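Local coordinates for protein cytochrome c-552 (PDB 1H1O) that carries electrons in the periplasm as a diheme, high-potential cytochrome c of the c4 type, at residues 162-165 / 166-170. Sequence-based numbering, arbitrary orientation.
Sequences NQIA and KNITV. With HEM (protoporphyrin IX containing Fe), chain C.
Ile168 and Ile164 meet through branches set by their first torsions: in Ile168, CG1 stands anti to the carbonyl carbon (chi1 -54°) and the extended chain carries CD1 back toward the backbone of Ile164 and Ala165, while in Ile164 CG2 lies anti to the backbone N and drops onto the heme. CD1 of Ile168 rests 3.5 Å from CA of Ala165, with CB of the same residue a little farther off, and approaches CG2 of Ile164 at 4.3 Å; it also reaches the heme, 3.6 Å from CBB. Ile164 spreads both branches over the macrocycle, CG2 lying 3.6 Å from the meso carbon CHC and CG1 equally near the pyrrole carbon C2C, as a beta-branched side chain can. Cutting Ile164 back to an alanine is likely to bare the porphyrin face near CHC and leave CD1 of Ile168 without its neighbour CG2. The small Ala165 suits the buried turn, where its CB also packs on Phe151 of helix 141-153. Its carbonyl O accepts the N-H of Ile168 (3.1 Å), with the donor above the carbonyl plane, and a second bond from ND1 of His152. A water bridges the turn, donating to Ile164 O and accepting from Asn167 N, each at 2.8 Å. On the exposed side, Lys166 runs alongside Gln163, long polar chains suited to solvent. A type I beta turn, Ala165 to Ile168, follows helix 159-165 and leads to Thr169, the N-cap of helix 170-182; Ile164 and Ile168 line the heme pocket of a cytochrome c domain.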
loop_
_atom_site.group_PDB
_atom_site.type_symbol
_atom_site.label_atom_id
_atom_site.label_comp_id
_atom_site.label_asym_id
_atom_site.label_seq_id
_atom_site.Cartn_x
_atom_site.Cartn_y
_atom_site.Cartn_z
ATOM N N ASN A 162 -6.357 -3.733 -11.023
ATOM C CA ASN A 162 -6.089 -4.877 -11.887
ATOM C C ASN A 162 -5.930 -4.332 -13.308
ATOM O O ASN A 162 -5.050 -4.761 -14.060
ATOM C CB ASN A 162 -7.220 -5.903 -11.818
ATOM C CG ASN A 162 -7.201 -6.689 -10.525
ATOM O OD1 ASN A 162 -6.133 -6.982 -9.992
ATOM N ND2 ASN A 162 -8.375 -7.038 -10.022
ATOM N N GLN A 163 -6.765 -3.361 -13.667
ATOM C CA GLN A 163 -6.666 -2.774 -14.986
ATOM C C GLN A 163 -5.406 -1.926 -15.090
ATOM O O GLN A 163 -4.665 -2.051 -16.054
ATOM C CB GLN A 163 -7.900 -1.934 -15.295
ATOM C CG GLN A 163 -9.087 -2.755 -15.736
ATOM C CD GLN A 163 -8.825 -3.463 -17.040
ATOM O OE1 GLN A 163 -8.947 -4.686 -17.125
ATOM N NE2 GLN A 163 -8.455 -2.698 -18.072
ATOM N N ILE A 164 -5.157 -1.089 -14.087
ATOM C CA ILE A 164 -3.980 -0.235 -14.079
ATOM C C ILE A 164 -2.654 -1.006 -14.128
ATOM O O ILE A 164 -1.711 -0.576 -14.781
ATOM C CB ILE A 164 -3.963 0.690 -12.825
ATOM C CG1 ILE A 164 -4.691 2.005 -13.110
ATOM C CG2 ILE A 164 -2.543 1.022 -12.432
ATOM C CD1 ILE A 164 -6.163 1.862 -13.432
ATOM N N ALA A 165 -2.577 -2.145 -13.449
ATOM C CA ALA A 165 -1.326 -2.897 -13.411
ATOM C C ALA A 165 -1.101 -3.829 -14.598
ATOM O O ALA A 165 -0.018 -4.374 -14.767
ATOM C CB ALA A 165 -1.250 -3.684 -12.112
ATOM N N LYS A 166 -2.124 -3.986 -15.426
ATOM C CA LYS A 166 -2.058 -4.867 -16.586
ATOM C C LYS A 166 -0.767 -4.791 -17.394
ATOM O O LYS A 166 -0.190 -5.816 -17.741
ATOM C CB LYS A 166 -3.244 -4.585 -17.513
ATOM C CG LYS A 166 -3.219 -5.349 -18.823
ATOM C CD LYS A 166 -4.200 -4.752 -19.836
ATOM C CE LYS A 166 -5.639 -4.746 -19.309
ATOM N NZ LYS A 166 -6.620 -4.153 -20.280
ATOM N N ASN A 167 -0.310 -3.582 -17.687
ATOM C CA ASN A 167 0.888 -3.410 -18.490
ATOM C C ASN A 167 2.167 -3.065 -17.751
ATOM O O ASN A 167 3.208 -2.907 -18.373
ATOM C CB ASN A 167 0.636 -2.337 -19.545
ATOM C CG ASN A 167 -0.582 -2.627 -20.361
ATOM O OD1 ASN A 167 -1.404 -1.746 -20.598
ATOM N ND2 ASN A 167 -0.714 -3.865 -20.796
ATOM N N ILE A 168 2.110 -2.948 -16.437
ATOM C CA ILE A 168 3.317 -2.615 -15.707
ATOM C C ILE A 168 4.256 -3.807 -15.667
ATOM O O ILE A 168 3.853 -4.917 -15.318
ATOM C CB ILE A 168 2.999 -2.181 -14.265
ATOM C CG1 ILE A 168 1.977 -1.041 -14.286
ATOM C CG2 ILE A 168 4.279 -1.716 -13.567
ATOM C CD1 ILE A 168 1.388 -0.712 -12.909
ATOM N N THR A 169 5.508 -3.579 -16.043
ATOM C CA THR A 169 6.503 -4.644 -16.006
ATOM C C THR A 169 7.150 -4.641 -14.609
ATOM O O THR A 169 7.021 -3.672 -13.842
ATOM C CB THR A 169 7.633 -4.411 -17.019
ATOM O OG1 THR A 169 8.340 -3.222 -16.641
ATOM C CG2 THR A 169 7.086 -4.250 -18.450
ATOM N N VAL A 170 7.846 -5.727 -14.293
ATOM C CA VAL A 170 8.531 -5.857 -13.013
ATOM C C VAL A 170 9.519 -4.706 -12.864
ATOM O O VAL A 170 9.635 -4.112 -11.796
ATOM C CB VAL A 170 9.306 -7.184 -12.927
ATOM C CG1 VAL A 170 10.148 -7.206 -11.669
ATOM C CG2 VAL A 170 8.337 -8.355 -12.930
HETATM C CHA HEM C . -3.918 0.861 -4.672
HETATM C CHB HEM C . 0.006 1.540 -7.330
HETATM C CHC HEM C . -2.660 4.001 -10.501
HETATM C CHD HEM C . -6.533 3.360 -7.818
HETATM C C1A HEM C . -2.596 0.824 -5.115
HETATM C C2A HEM C . -1.511 0.148 -4.437
HETATM C C3A HEM C . -0.394 0.337 -5.170
HETATM C C4A HEM C . -0.820 1.135 -6.318
HETATM C CMA HEM C . 1.006 -0.146 -4.927
HETATM C CAA HEM C . -1.657 -0.615 -3.167
HETATM C CBA HEM C . -1.563 0.256 -1.923
HETATM C CGA HEM C . -1.512 -0.451 -0.730
HETATM O O1A HEM C . -1.265 0.249 0.295
HETATM O O2A HEM C . -1.708 -1.667 -0.637
HETATM C C1B HEM C . -0.399 2.272 -8.429
HETATM C C2B HEM C . 0.493 2.642 -9.497
HETATM C C3B HEM C . -0.276 3.305 -10.399
HETATM C C4B HEM C . -1.603 3.375 -9.865
HETATM C CMB HEM C . 1.961 2.284 -9.528
HETATM C CAB HEM C . 0.079 3.876 -11.727
HETATM C CBB HEM C . 0.789 2.863 -12.678
HETATM C C1C HEM C . -3.935 4.062 -10.052
HETATM C C2C HEM C . -5.023 4.711 -10.740
HETATM C C3C HEM C . -6.112 4.493 -9.963
HETATM C C4C HEM C . -5.690 3.759 -8.828
HETATM C CMC HEM C . -4.865 5.438 -12.062
HETATM C CAC HEM C . -7.587 4.904 -10.176
HETATM C CBC HEM C . -8.154 4.479 -11.568
HETATM C C1D HEM C . -6.171 2.620 -6.709
HETATM C C2D HEM C . -7.109 2.202 -5.674
HETATM C C3D HEM C . -6.381 1.499 -4.807
HETATM C C4D HEM C . -4.983 1.493 -5.300
HETATM C CMD HEM C . -8.573 2.523 -5.675
HETATM C CAD HEM C . -6.819 0.797 -3.545
HETATM C CBD HEM C . -7.520 -0.584 -3.920
HETATM C CGD HEM C . -8.284 -1.130 -2.862
HETATM O O1D HEM C . -9.386 -0.578 -2.507
HETATM O O2D HEM C . -7.893 -2.166 -2.262
HETATM N NA HEM C . -2.168 1.417 -6.250
HETATM N NB HEM C . -1.688 2.723 -8.663
HETATM N NC HEM C . -4.363 3.485 -8.869
HETATM N ND HEM C . -4.884 2.178 -6.456
HETATM FE FE HEM C . -3.277 2.475 -7.561
HETATM O O HOH W 1 -1.346 -0.974 -17.527
#